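PDB 4FMH: VP1 from Merkel cell polyomavirus, which builds the five-copy units of the icosahedral viral capsid and, through its jelly-roll surface loops, binds the sialylated oligosaccharides used in infection. Local coordinates for residues V259-L262 with K268-L271; S43-Y48 with L262-G267; F135-E140 with T234-E239. All coordinates share one frame; numbering follows the deposited sequence. Where two conformers were deposited one is given.

Interaction 1. Residues V259-L262 with K268-L271; sequences VGFL and KMAL. With SIA (N-acetyl-alpha-neuraminic acid), chain U.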
ATOM      1  N   VAL B 259      18.963   0.427  -4.065  1.00  9.12           N
ATOM      2  CA  VAL B 259      18.181  -0.247  -3.008  1.00  9.24           C
ATOM      3  C   VAL B 259      18.282   0.427  -1.641  1.00 10.56           C
ATOM      4  O   VAL B 259      17.716  -0.061  -0.657  1.00 11.35           O
ATOM      5  CB  VAL B 259      18.550  -1.743  -2.870  1.00  9.49           C
ATOM      6  CG1 VAL B 259      18.099  -2.519  -4.105  1.00  9.83           C
ATOM      7  CG2 VAL B 259      20.053  -1.925  -2.601  1.00  8.53           C
ATOM      8  N   GLY B 260      19.007   1.541  -1.573  1.00  9.81           N
ATOM      9  CA  GLY B 260      19.096   2.287  -0.321  1.00  9.87           C
ATOM     10  C   GLY B 260      20.506   2.613   0.120  1.00  9.62           C
ATOM     11  O   GLY B 260      21.466   2.375  -0.618  1.00  9.88           O
ATOM     12  N   PHE B 261      20.613   3.166   1.330  1.00  8.65           N
ATOM     13  CA  PHE B 261      21.884   3.616   1.888  1.00 10.38           C
ATOM     14  C   PHE B 261      22.511   2.575   2.798  1.00 11.64           C
ATOM     15  O   PHE B 261      21.810   1.911   3.570  1.00 10.67           O
ATOM     16  CB  PHE B 261      21.703   4.877   2.740  1.00 11.11           C
ATOM     17  CG  PHE B 261      21.258   6.091   1.979  1.00 10.26           C
ATOM     18  CD1 PHE B 261      22.152   6.804   1.189  1.00 10.64           C
ATOM     19  CD2 PHE B 261      19.942   6.552   2.098  1.00 12.84           C
ATOM     20  CE1 PHE B 261      21.740   7.955   0.505  1.00 11.73           C
ATOM     21  CE2 PHE B 261      19.525   7.701   1.419  1.00 13.39           C
ATOM     22  CZ  PHE B 261      20.432   8.395   0.619  1.00 11.57           C
ATOM     23  N   LEU B 262      23.838   2.463   2.713  1.00 11.52           N
ATOM     24  CA  LEU B 262      24.629   1.839   3.757  1.00 12.33           C
ATOM     25  C   LEU B 262      24.969   2.940   4.756  1.00 13.27           C
ATOM     26  O   LEU B 262      25.605   3.943   4.400  1.00 14.34           O
ATOM     27  CB  LEU B 262      25.906   1.223   3.187  1.00 12.43           C
ATOM     28  CG  LEU B 262      26.828   0.475   4.167  1.00 14.47           C
ATOM     29  CD1 LEU B 262      26.167  -0.791   4.729  1.00 13.90           C
ATOM     30  CD2 LEU B 262      28.162   0.150   3.512  1.00 14.53           C
ATOM     31  N   LYS B 268      28.479   8.894   7.841  1.00 14.20           N
ATOM     32  CA  LYS B 268      28.595   8.865   6.387  1.00 14.08           C
ATOM     33  C   LYS B 268      27.598   7.870   5.803  1.00 14.36           C
ATOM     34  O   LYS B 268      27.276   6.851   6.428  1.00 14.31           O
ATOM     35  CB  LYS B 268      30.019   8.498   5.947  1.00 14.50           C
ATOM     36  CG  LYS B 268      31.123   9.413   6.483  1.00 17.41           C
ATOM     37  CD  LYS B 268      31.199  10.738   5.753  1.00 19.41           C
ATOM     38  CE  LYS B 268      32.259  11.655   6.377  1.00 21.43           C
ATOM     39  NZ  LYS B 268      33.656  11.235   6.073  1.00 21.92           N
ATOM     40  N   MET B 269      27.099   8.188   4.611  1.00 13.13           N
ATOM     41  CA  MET B 269      26.152   7.332   3.909  1.00 12.33           C
ATOM     42  C   MET B 269      26.538   7.153   2.446  1.00 12.80           C
ATOM     43  O   MET B 269      26.926   8.114   1.776  1.00 13.77           O
ATOM     44  CB  MET B 269      24.747   7.926   3.993  1.00 11.65           C
ATOM     45  CG  MET B 269      24.224   8.058   5.435  1.00 12.46           C
ATOM     46  SD  MET B 269      22.903   9.247   5.604  1.00 14.14           S
ATOM     47  CE  MET B 269      21.669   8.581   4.483  1.00 16.12           C
ATOM     48  N   ALA B 270      26.401   5.922   1.961  1.00 12.11           N
ATOM     49  CA  ALA B 270      26.651   5.588   0.563  1.00 13.71           C
ATOM     50  C   ALA B 270      25.452   4.830  -0.016  1.00 13.85           C
ATOM     51  O   ALA B 270      24.854   3.999   0.667  1.00 14.26           O
ATOM     52  CB  ALA B 270      27.918   4.745   0.442  1.00 13.72           C
ATOM     53  N   LEU B 271      25.099   5.115  -1.266  1.00 13.44           N
ATOM     54  CA  LEU B 271      24.035   4.353  -1.928  1.00 13.10           C
ATOM     55  C   LEU B 271      24.542   2.989  -2.410  1.00 13.87           C
ATOM     56  O   LEU B 271      25.748   2.790  -2.600  1.00 14.66           O
ATOM     57  CB  LEU B 271      23.403   5.154  -3.072  1.00 13.18           C
ATOM     58  CG  LEU B 271      22.439   6.277  -2.682  1.00 10.95           C
ATOM     59  CD1 LEU B 271      22.180   7.166  -3.879  1.00 10.78           C
ATOM     60  CD2 LEU B 271      21.114   5.714  -2.110  1.00 12.06           C
TER
HETATM   61  C1  SIA U   2      34.260   7.277   7.534  0.80 26.61           C
HETATM   62  C2  SIA U   2      35.376   6.317   7.115  0.80 27.52           C
HETATM   63  C3  SIA U   2      34.749   5.044   6.518  0.80 25.73           C
HETATM   64  C4  SIA U   2      34.200   5.214   5.097  0.80 26.27           C
HETATM   65  C5  SIA U   2      35.221   5.883   4.180  0.80 25.34           C
HETATM   66  C6  SIA U   2      35.804   7.159   4.801  0.80 27.49           C
HETATM   67  C7  SIA U   2      36.951   7.700   3.928  0.80 28.49           C
HETATM   68  C8  SIA U   2      37.338   9.160   4.209  0.80 31.83           C
HETATM   69  C9  SIA U   2      38.140   9.346   5.493  0.80 33.77           C
HETATM   70  C10 SIA U   2      35.007   5.592   1.750  0.80 25.03           C
HETATM   71  C11 SIA U   2      34.227   5.967   0.529  0.80 17.67           C
HETATM   72  N5  SIA U   2      34.587   6.141   2.896  0.80 25.67           N
HETATM   73  O1A SIA U   2      33.164   6.805   7.924  0.80 15.86           O
HETATM   74  O1B SIA U   2      34.457   8.517   7.498  0.80 24.98           O
HETATM   75  O4  SIA U   2      33.844   3.939   4.530  0.80 15.71           O
HETATM   76  O6  SIA U   2      36.265   6.924   6.149  0.80 26.71           O
HETATM   77  O7  SIA U   2      38.093   6.839   4.038  0.80 26.53           O
HETATM   78  O8  SIA U   2      38.111   9.687   3.119  0.80 31.32           O
HETATM   79  O9  SIA U   2      37.245   9.788   6.516  0.80 36.76           O
HETATM   80  O10 SIA U   2      35.964   4.838   1.684  0.80 22.53           O

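Interaction 2. Residues S43-Y48 with L262-G267; sequences SNWYTY and LFKTSG. With SIA (N-acetyl-alpha-neuraminic acid), chain U.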
ATOM      1  N   SER B  43      38.165  -1.282  -5.354  1.00 25.71           N
ATOM      2  CA  SER B  43      37.053  -2.155  -5.743  1.00 22.91           C
ATOM      3  C   SER B  43      36.240  -2.760  -4.599  1.00 20.91           C
ATOM      4  O   SER B  43      35.210  -3.395  -4.840  1.00 18.13           O
ATOM      5  CB  SER B  43      37.527  -3.246  -6.707  1.00 24.08           C
ATOM      6  OG  SER B  43      37.602  -2.739  -8.029  1.00 25.24           O
ATOM      7  N   ASN B  44      36.688  -2.568  -3.360  0.50 20.41           N
ATOM      8  CA  ASN B  44      35.921  -3.051  -2.210  0.50 19.89           C
ATOM      9  C   ASN B  44      34.568  -2.349  -2.095  0.50 18.36           C
ATOM     10  O   ASN B  44      33.655  -2.847  -1.428  0.50 17.86           O
ATOM     11  CB  ASN B  44      36.714  -2.929  -0.906  0.50 20.63           C
ATOM     12  CG  ASN B  44      37.078  -1.503  -0.575  0.50 21.00           C
ATOM     13  OD1 ASN B  44      36.482  -0.889   0.315  0.50 22.40           O
ATOM     14  ND2 ASN B  44      38.064  -0.964  -1.284  0.50 21.95           N
ATOM     15  N   TRP B  45      34.442  -1.201  -2.758  1.00 17.69           N
ATOM     16  CA  TRP B  45      33.184  -0.467  -2.778  1.00 17.09           C
ATOM     17  C   TRP B  45      32.352  -0.706  -4.050  1.00 16.53           C
ATOM     18  O   TRP B  45      31.412   0.033  -4.331  1.00 15.41           O
ATOM     19  CB  TRP B  45      33.418   1.024  -2.511  1.00 18.50           C
ATOM     20  CG  TRP B  45      33.737   1.304  -1.058  1.00 18.78           C
ATOM     21  CD1 TRP B  45      34.876   1.867  -0.561  1.00 19.89           C
ATOM     22  CD2 TRP B  45      32.913   0.994   0.074  1.00 17.08           C
ATOM     23  NE1 TRP B  45      34.805   1.948   0.816  1.00 19.74           N
ATOM     24  CE2 TRP B  45      33.612   1.417   1.229  1.00 18.46           C
ATOM     25  CE3 TRP B  45      31.644   0.415   0.224  1.00 16.44           C
ATOM     26  CZ2 TRP B  45      33.084   1.276   2.520  1.00 18.90           C
ATOM     27  CZ3 TRP B  45      31.123   0.267   1.506  1.00 16.89           C
ATOM     28  CH2 TRP B  45      31.844   0.702   2.638  1.00 17.66           C
ATOM     29  N   TYR B  46      32.706  -1.749  -4.797  1.00 15.13           N
ATOM     30  CA  TYR B  46      31.930  -2.197  -5.950  1.00 15.16           C
ATOM     31  C   TYR B  46      30.472  -2.443  -5.547  1.00 14.54           C
ATOM     32  O   TYR B  46      30.200  -3.147  -4.573  1.00 14.12           O
ATOM     33  CB  TYR B  46      32.553  -3.472  -6.509  1.00 16.26           C
ATOM     34  CG  TYR B  46      31.803  -4.142  -7.630  1.00 16.13           C
ATOM     35  CD1 TYR B  46      31.533  -3.467  -8.826  1.00 18.38           C
ATOM     36  CD2 TYR B  46      31.404  -5.472  -7.513  1.00 17.11           C
ATOM     37  CE1 TYR B  46      30.858  -4.101  -9.871  1.00 17.50           C
ATOM     38  CE2 TYR B  46      30.730  -6.112  -8.544  1.00 20.18           C
ATOM     39  CZ  TYR B  46      30.461  -5.421  -9.717  1.00 21.90           C
ATOM     40  OH  TYR B  46      29.796  -6.061 -10.732  1.00 26.11           O
ATOM     41  N   THR B  47      29.564  -1.859  -6.329  1.00 14.37           N
ATOM     42  CA  THR B  47      28.095  -1.846  -6.106  1.00 13.54           C
ATOM     43  C   THR B  47      27.630  -0.771  -5.118  1.00 11.80           C
ATOM     44  O   THR B  47      26.456  -0.739  -4.733  1.00 12.04           O
ATOM     45  CB  THR B  47      27.453  -3.253  -5.789  1.00 14.61           C
ATOM     46  OG1 THR B  47      27.669  -3.601  -4.415  1.00 11.96           O
ATOM     47  CG2 THR B  47      28.001  -4.346  -6.707  1.00 12.50           C
ATOM     48  N   TYR B  48      28.549   0.116  -4.743  1.00 11.92           N
ATOM     49  CA  TYR B  48      28.250   1.259  -3.882  1.00 12.10           C
ATOM     50  C   TYR B  48      28.755   2.568  -4.501  1.00 13.04           C
ATOM     51  O   TYR B  48      29.533   2.566  -5.473  1.00 12.78           O
ATOM     52  CB  TYR B  48      28.897   1.097  -2.495  1.00 12.01           C
ATOM     53  CG  TYR B  48      28.447  -0.102  -1.699  1.00 13.50           C
ATOM     54  CD1 TYR B  48      27.423   0.013  -0.752  1.00 15.14           C
ATOM     55  CD2 TYR B  48      29.059  -1.352  -1.870  1.00 16.16           C
ATOM     56  CE1 TYR B  48      27.005  -1.086  -0.009  1.00 13.13           C
ATOM     57  CE2 TYR B  48      28.651  -2.458  -1.123  1.00 12.60           C
ATOM     58  CZ  TYR B  48      27.622  -2.311  -0.201  1.00 14.51           C
ATOM     59  OH  TYR B  48      27.208  -3.393   0.534  1.00 16.01           O
ATOM     60  N   LEU B 262      23.838   2.463   2.713  1.00 11.52           N
ATOM     61  CA  LEU B 262      24.629   1.839   3.757  1.00 12.33           C
ATOM     62  C   LEU B 262      24.969   2.940   4.756  1.00 13.27           C
ATOM     63  O   LEU B 262      25.605   3.943   4.400  1.00 14.34           O
ATOM     64  CB  LEU B 262      25.906   1.223   3.187  1.00 12.43           C
ATOM     65  CG  LEU B 262      26.828   0.475   4.167  1.00 14.47           C
ATOM     66  CD1 LEU B 262      26.167  -0.791   4.729  1.00 13.90           C
ATOM     67  CD2 LEU B 262      28.162   0.150   3.512  1.00 14.53           C
ATOM     68  N   PHE B 263      24.512   2.768   5.988  1.00 12.57           N
ATOM     69  CA  PHE B 263      24.737   3.744   7.052  1.00 12.66           C
ATOM     70  C   PHE B 263      25.983   3.373   7.831  1.00 12.70           C
ATOM     71  O   PHE B 263      26.013   2.337   8.498  1.00 12.64           O
ATOM     72  CB  PHE B 263      23.538   3.761   8.001  1.00 12.82           C
ATOM     73  CG  PHE B 263      22.315   4.425   7.420  1.00 12.88           C
ATOM     74  CD1 PHE B 263      21.442   3.719   6.606  1.00 13.49           C
ATOM     75  CD2 PHE B 263      22.044   5.756   7.695  1.00 14.29           C
ATOM     76  CE1 PHE B 263      20.304   4.333   6.064  1.00 14.32           C
ATOM     77  CE2 PHE B 263      20.909   6.385   7.159  1.00 16.51           C
ATOM     78  CZ  PHE B 263      20.043   5.669   6.340  1.00 13.66           C
ATOM     79  N   LYS B 264      27.002   4.221   7.740  1.00 12.05           N
ATOM     80  CA  LYS B 264      28.289   3.955   8.376  1.00 14.03           C
ATOM     81  C   LYS B 264      28.366   4.611   9.760  1.00 15.14           C
ATOM     82  O   LYS B 264      27.749   5.650   9.990  1.00 14.32           O
ATOM     83  CB  LYS B 264      29.433   4.446   7.482  1.00 15.03           C
ATOM     84  CG  LYS B 264      29.400   3.860   6.071  1.00 10.85           C
ATOM     85  CD  LYS B 264      30.473   4.480   5.190  1.00 18.00           C
ATOM     86  CE  LYS B 264      30.486   3.818   3.816  1.00 14.86           C
ATOM     87  NZ  LYS B 264      31.386   4.530   2.865  1.00 14.08           N
ATOM     88  N   THR B 265      29.125   3.992  10.665  1.00 16.63           N
ATOM     89  CA  THR B 265      29.263   4.439  12.057  1.00 18.41           C
ATOM     90  C   THR B 265      29.438   5.956  12.223  1.00 18.32           C
ATOM     91  O   THR B 265      28.799   6.565  13.073  1.00 18.56           O
ATOM     92  CB  THR B 265      30.442   3.707  12.762  1.00 19.26           C
ATOM     93  OG1 THR B 265      30.328   2.296  12.544  1.00 20.97           O
ATOM     94  CG2 THR B 265      30.456   3.981  14.280  1.00 21.52           C
ATOM     95  N   SER B 266      30.303   6.549  11.403  1.00 18.71           N
ATOM     96  CA  SER B 266      30.643   7.970  11.495  1.00 18.74           C
ATOM     97  C   SER B 266      29.480   8.909  11.156  1.00 18.02           C
ATOM     98  O   SER B 266      29.525  10.096  11.492  1.00 17.72           O
ATOM     99  CB  SER B 266      31.790   8.269  10.540  1.00 19.12           C
ATOM    100  OG  SER B 266      31.371   7.971   9.221  1.00 20.56           O
ATOM    101  N   GLY B 267      28.458   8.380  10.480  1.00 15.94           N
ATOM    102  CA  GLY B 267      27.358   9.191   9.972  1.00 14.60           C
ATOM    103  C   GLY B 267      27.351   9.247   8.453  1.00 14.96           C
ATOM    104  O   GLY B 267      26.341   9.598   7.846  1.00 13.83           O
TER
HETATM  105  C1  SIA U   2      34.260   7.277   7.534  0.80 26.61           C
HETATM  106  C2  SIA U   2      35.376   6.317   7.115  0.80 27.52           C
HETATM  107  C3  SIA U   2      34.749   5.044   6.518  0.80 25.73           C
HETATM  108  C4  SIA U   2      34.200   5.214   5.097  0.80 26.27           C
HETATM  109  C5  SIA U   2      35.221   5.883   4.180  0.80 25.34           C
HETATM  110  C6  SIA U   2      35.804   7.159   4.801  0.80 27.49           C
HETATM  111  C7  SIA U   2      36.951   7.700   3.928  0.80 28.49           C
HETATM  112  C8  SIA U   2      37.338   9.160   4.209  0.80 31.83           C
HETATM  113  C9  SIA U   2      38.140   9.346   5.493  0.80 33.77           C
HETATM  114  C10 SIA U   2      35.007   5.592   1.750  0.80 25.03           C
HETATM  115  C11 SIA U   2      34.227   5.967   0.529  0.80 17.67           C
HETATM  116  N5  SIA U   2      34.587   6.141   2.896  0.80 25.67           N
HETATM  117  O1A SIA U   2      33.164   6.805   7.924  0.80 15.86           O
HETATM  118  O1B SIA U   2      34.457   8.517   7.498  0.80 24.98           O
HETATM  119  O4  SIA U   2      33.844   3.939   4.530  0.80 15.71           O
HETATM  120  O6  SIA U   2      36.265   6.924   6.149  0.80 26.71           O
HETATM  121  O7  SIA U   2      38.093   6.839   4.038  0.80 26.53           O
HETATM  122  O8  SIA U   2      38.111   9.687   3.119  0.80 31.32           O
HETATM  123  O9  SIA U   2      37.245   9.788   6.516  0.80 36.76           O
HETATM  124  O10 SIA U   2      35.964   4.838   1.684  0.80 22.53           O

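Interaction 3. Residues F135-E140 with T234-E239; sequences FAIGGE and TVLLDE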
ATOM      1  N   PHE B 135      13.567  -0.869 -15.535  1.00 11.61           N
ATOM      2  CA  PHE B 135      14.156  -1.692 -16.584  1.00 11.08           C
ATOM      3  C   PHE B 135      13.484  -1.321 -17.896  1.00 11.49           C
ATOM      4  O   PHE B 135      12.351  -0.811 -17.904  1.00 10.23           O
ATOM      5  CB  PHE B 135      14.060  -3.199 -16.268  1.00 10.31           C
ATOM      6  CG  PHE B 135      12.674  -3.784 -16.425  1.00 13.33           C
ATOM      7  CD1 PHE B 135      11.757  -3.732 -15.379  1.00 12.94           C
ATOM      8  CD2 PHE B 135      12.298  -4.407 -17.618  1.00 13.29           C
ATOM      9  CE1 PHE B 135      10.481  -4.282 -15.517  1.00 15.75           C
ATOM     10  CE2 PHE B 135      11.029  -4.964 -17.761  1.00 14.36           C
ATOM     11  CZ  PHE B 135      10.120  -4.902 -16.716  1.00 11.77           C
ATOM     12  N   ALA B 136      14.204  -1.552 -18.992  1.00 11.48           N
ATOM     13  CA  ALA B 136      13.716  -1.253 -20.327  1.00 10.75           C
ATOM     14  C   ALA B 136      14.188  -2.329 -21.290  1.00 11.45           C
ATOM     15  O   ALA B 136      15.319  -2.828 -21.181  1.00 11.71           O
ATOM     16  CB  ALA B 136      14.221   0.103 -20.780  1.00 11.57           C
ATOM     17  N   ILE B 137      13.305  -2.683 -22.213  1.00 10.50           N
ATOM     18  CA  ILE B 137      13.616  -3.602 -23.298  1.00 12.56           C
ATOM     19  C   ILE B 137      13.275  -2.870 -24.593  1.00 12.65           C
ATOM     20  O   ILE B 137      12.149  -2.386 -24.752  1.00 12.83           O
ATOM     21  CB  ILE B 137      12.782  -4.911 -23.214  1.00 12.83           C
ATOM     22  CG1 ILE B 137      12.826  -5.531 -21.798  1.00 13.65           C
ATOM     23  CG2 ILE B 137      13.213  -5.900 -24.320  1.00 13.62           C
ATOM     24  CD1 ILE B 137      14.193  -6.036 -21.342  1.00 13.52           C
ATOM     25  N   GLY B 138      14.246  -2.784 -25.505  1.00 13.31           N
ATOM     26  CA  GLY B 138      14.040  -2.093 -26.780  1.00 14.18           C
ATOM     27  C   GLY B 138      14.784  -2.715 -27.950  1.00 15.39           C
ATOM     28  O   GLY B 138      15.700  -3.521 -27.759  1.00 15.05           O
ATOM     29  N   GLY B 139      14.387  -2.329 -29.161  1.00 15.82           N
ATOM     30  CA  GLY B 139      15.058  -2.771 -30.383  1.00 17.32           C
ATOM     31  C   GLY B 139      16.099  -1.761 -30.835  1.00 19.04           C
ATOM     32  O   GLY B 139      16.613  -1.836 -31.958  1.00 18.99           O
ATOM     33  N   GLU B 140      16.399  -0.821 -29.943  1.00 18.13           N
ATOM     34  CA  GLU B 140      17.348   0.264 -30.178  1.00 19.06           C
ATOM     35  C   GLU B 140      17.616   0.929 -28.822  1.00 18.03           C
ATOM     36  O   GLU B 140      16.888   0.658 -27.861  1.00 15.78           O
ATOM     37  CB  GLU B 140      16.787   1.269 -31.191  1.00 20.14           C
ATOM     38  CG  GLU B 140      15.524   1.999 -30.750  1.00 21.90           C
ATOM     39  CD  GLU B 140      14.871   2.746 -31.895  1.00 28.63           C
ATOM     40  OE1 GLU B 140      15.065   3.975 -31.993  1.00 32.21           O
ATOM     41  OE2 GLU B 140      14.180   2.097 -32.709  1.00 27.03           O
ATOM     42  N   THR B 234       6.373  -9.986 -17.780  1.00 17.28           N
ATOM     43  CA  THR B 234       5.903  -8.745 -18.389  1.00 16.43           C
ATOM     44  C   THR B 234       5.723  -8.948 -19.895  1.00 15.89           C
ATOM     45  O   THR B 234       6.645  -9.384 -20.584  1.00 13.05           O
ATOM     46  CB  THR B 234       6.887  -7.580 -18.142  1.00 17.03           C
ATOM     47  OG1 THR B 234       7.060  -7.384 -16.732  1.00 21.15           O
ATOM     48  CG2 THR B 234       6.376  -6.295 -18.766  1.00 18.50           C
ATOM     49  N   VAL B 235       4.532  -8.635 -20.390  1.00 15.89           N
ATOM     50  CA  VAL B 235       4.230  -8.723 -21.814  1.00 16.98           C
ATOM     51  C   VAL B 235       4.642  -7.401 -22.461  1.00 16.80           C
ATOM     52  O   VAL B 235       4.326  -6.327 -21.938  1.00 14.68           O
ATOM     53  CB  VAL B 235       2.726  -9.030 -22.050  1.00 19.04           C
ATOM     54  CG1 VAL B 235       2.372  -8.960 -23.529  1.00 18.99           C
ATOM     55  CG2 VAL B 235       2.369 -10.411 -21.488  1.00 19.48           C
ATOM     56  N   LEU B 236       5.360  -7.488 -23.585  1.00 15.49           N
ATOM     57  CA  LEU B 236       5.986  -6.308 -24.204  1.00 16.22           C
ATOM     58  C   LEU B 236       5.229  -5.792 -25.431  1.00 16.91           C
ATOM     59  O   LEU B 236       5.626  -4.802 -26.044  1.00 15.84           O
ATOM     60  CB  LEU B 236       7.452  -6.605 -24.565  1.00 15.75           C
ATOM     61  CG  LEU B 236       8.390  -6.978 -23.406  1.00 15.39           C
ATOM     62  CD1 LEU B 236       9.707  -7.528 -23.929  1.00 13.85           C
ATOM     63  CD2 LEU B 236       8.643  -5.780 -22.465  1.00 13.37           C
ATOM     64  N   LEU B 237       4.139  -6.471 -25.779  1.00 18.81           N
ATOM     65  CA  LEU B 237       3.309  -6.077 -26.909  1.00 20.50           C
ATOM     66  C   LEU B 237       2.604  -4.762 -26.627  1.00 21.60           C
ATOM     67  O   LEU B 237       2.149  -4.521 -25.504  1.00 20.29           O
ATOM     68  CB  LEU B 237       2.270  -7.161 -27.232  1.00 20.81           C
ATOM     69  CG  LEU B 237       2.758  -8.590 -27.493  1.00 22.71           C
ATOM     70  CD1 LEU B 237       1.588  -9.462 -27.976  1.00 22.97           C
ATOM     71  CD2 LEU B 237       3.914  -8.629 -28.499  1.00 18.59           C
ATOM     72  N   ASP B 238       2.529  -3.908 -27.646  1.00 22.59           N
ATOM     73  CA  ASP B 238       1.788  -2.659 -27.531  1.00 24.42           C
ATOM     74  C   ASP B 238       0.298  -2.932 -27.770  1.00 26.87           C
ATOM     75  O   ASP B 238      -0.115  -4.092 -27.869  1.00 25.65           O
ATOM     76  CB  ASP B 238       2.351  -1.583 -28.480  1.00 24.15           C
ATOM     77  CG  ASP B 238       2.210  -1.947 -29.964  1.00 27.39           C
ATOM     78  OD1 ASP B 238       1.433  -2.861 -30.318  1.00 25.00           O
ATOM     79  OD2 ASP B 238       2.881  -1.294 -30.792  1.00 30.26           O
ATOM     80  N   GLU B 239      -0.501  -1.871 -27.858  1.00 29.65           N
ATOM     81  CA  GLU B 239      -1.950  -2.006 -28.065  1.00 32.08           C
ATOM     82  C   GLU B 239      -2.301  -2.708 -29.386  1.00 32.68           C
ATOM     83  O   GLU B 239      -3.379  -3.293 -29.514  1.00 34.15           O
ATOM     84  CB  GLU B 239      -2.655  -0.642 -27.964  1.00 33.46           C
ATOM     85  CG  GLU B 239      -2.240   0.384 -29.023  1.00 38.77           C
ATOM     86  CD  GLU B 239      -1.071   1.277 -28.600  1.00 45.19           C
ATOM     87  OE1 GLU B 239      -0.178   0.828 -27.840  1.00 42.53           O
ATOM     88  OE2 GLU B 239      -1.044   2.443 -29.052  1.00 48.05           O
TER

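Interaction 1. Residues V259-L262 with K268-L271
The carbonyl oxygen of Ala270 accepts one hydrogen bond and a weaker CA-H...O contact from adjacent residues of the facing strand. Leu262 N donates to Ala270 O almost head-on (2.8 Å, C=O...N angle 166°), while Phe261 CA makes its CA-H...O contact with Ala270 O at 3.2 Å. The return bond, Ala270 N to Leu262 O at 3.2 Å, lies in the carbonyl plane and closes the hydrogen-bonded pair. Phe261 and Leu271 form the adjoining non-hydrogen-bonded pair of the antiparallel beta-hairpin formed by strands 250-263 and 269-287 of the jelly roll, near its receptor-binding end. On the sheet face that carries these two residues, the Phe261 ring is clamped between two methyl groups. Met269 CE sits 3.5 Å from the Phe261 ring centroid over one face, brought there by a bend at the last torsion of the methionine (chi3 59°), in a CH-pi contact. Leu271 CD2 covers the opposite face, nearer the rim, 3.5 Å from Phe261 CE1. Val110 and Val118 of a neighbouring subunit pack on Phe261 and Met269 respectively. Lys268 turns away from the hairpin, its chain bent at chi2 and chi4, and Lys268 NZ donates to carboxylate oxygen O1B of the sialic acid at 3.2 Å.

Interaction 2. Residues S43-Y48 with L262-G267
The sialic acid pocket of VP1 is lined here by a loop segment, 43-48, between strands 11-28 and 71-76, and by the strand end and turn 262-267. With its chain extended beyond CG, Lys264 lays NZ over one face of the Trp45 indole, 4.1 Å from the centroid of the six-membered ring, in a cation-pi contact, and Lys264 CE lies 3.6 Å from Trp45 CH2. Lys264 NZ also forms a salt bridge with Asp51 and a hydrogen bond to O4 of the sialic acid (3.0 Å), so three groups meet at this ammonium, and Asp51 probably offsets much of its charge. Leu262 CD2 meets the indole at its edge, 3.6 Å from Trp45 CZ3, and also touches Tyr48 CE1 at 3.9 Å; the indole in turn directs an edge at the face of Tyr48, with Trp45 CZ3 over the centre of the tyrosine ring. Trp45 NE1 gives only a weak, bent bond to O10 of the N-acetyl group (3.2 Å, 124°). At the far end of the sugar, Ser266 OG makes a short 2.5 Å bond to carboxylate oxygen O1A. Sialic acid held among loops at the outer end of a jelly roll is typical of polyomavirus VP1 receptor sites.

Interaction 3. Residues F135-E140 with T234-E239
In Phe135 a chi1 of 74° sets CG between the backbone N and the carbonyl carbon and sends the ring out from strand 131-138 toward Thr234, whose OG1 stands anti to its own carbonyl carbon (chi1 -59°) and faces back. The two side chains come from opposite directions, and the ring presents its edge: Phe135 CZ lies 3.9 Å from Thr234 OG1, with the hydroxyl near the plane of the ring. This is a van der Waals approach and no hydrogen bond links the segments.

Two residues further along each segment, the second meeting is purely aliphatic. The CG2 branch of Ile137 touches Leu236 CD1 at 3.9 Å, and Ile137 CB is scarcely farther from that methyl, at 4.1 Å. The two side chains cross at about a right angle, and one leucine methyl, CD1, rests against the CB branch point of Ile137. The backbones stay well apart, with CA atoms no nearer than 8.1 Å at Ile137 and Leu236, a spacing bridged by side chains alone.

Neighbouring strands complete the packing. Phe135 stacks on the ring of Tyr213 and also touches Val97 and Phe278, while Ile137 packs on Phe278 and Leu251. Tyr213 is shared, since Thr234 and Leu236 lean on it as well. Strand 131-138 pairs with 210-217 and 250-263, whereas strand 234-235 pairs with 89-101, so the contact runs between two separate layers of strands. Such layer-to-layer packing, made by side chains without backbone bonds, is typical of the packing between the facing sheets of the jelly-roll beta-sandwich that forms the body of VP1.

Overall arrangement
Interactions 1 and 2 are neighbours, their centres about 7 Å apart: they share Leu262 on strand 250-263 and both reach the same sialic acid. Both are largely buried, but interaction 1 relies on backbone bonds and apolar packing, whereas interaction 2 uses side chains only, mixing apolar, cationic and sugar-binding groups where loops meet the ligand. Neighbouring subunits touch both. Interaction 3 lies on the other side of the chain's centre, its centre about 31 Å from that of interaction 1 and about 34 Å from that of interaction 2. It is a partly buried, largely apolar contact which no other subunit touches. Strand 131-138, however, lies next to strand 250-263, so one sheet runs from this packing to the receptor-binding end.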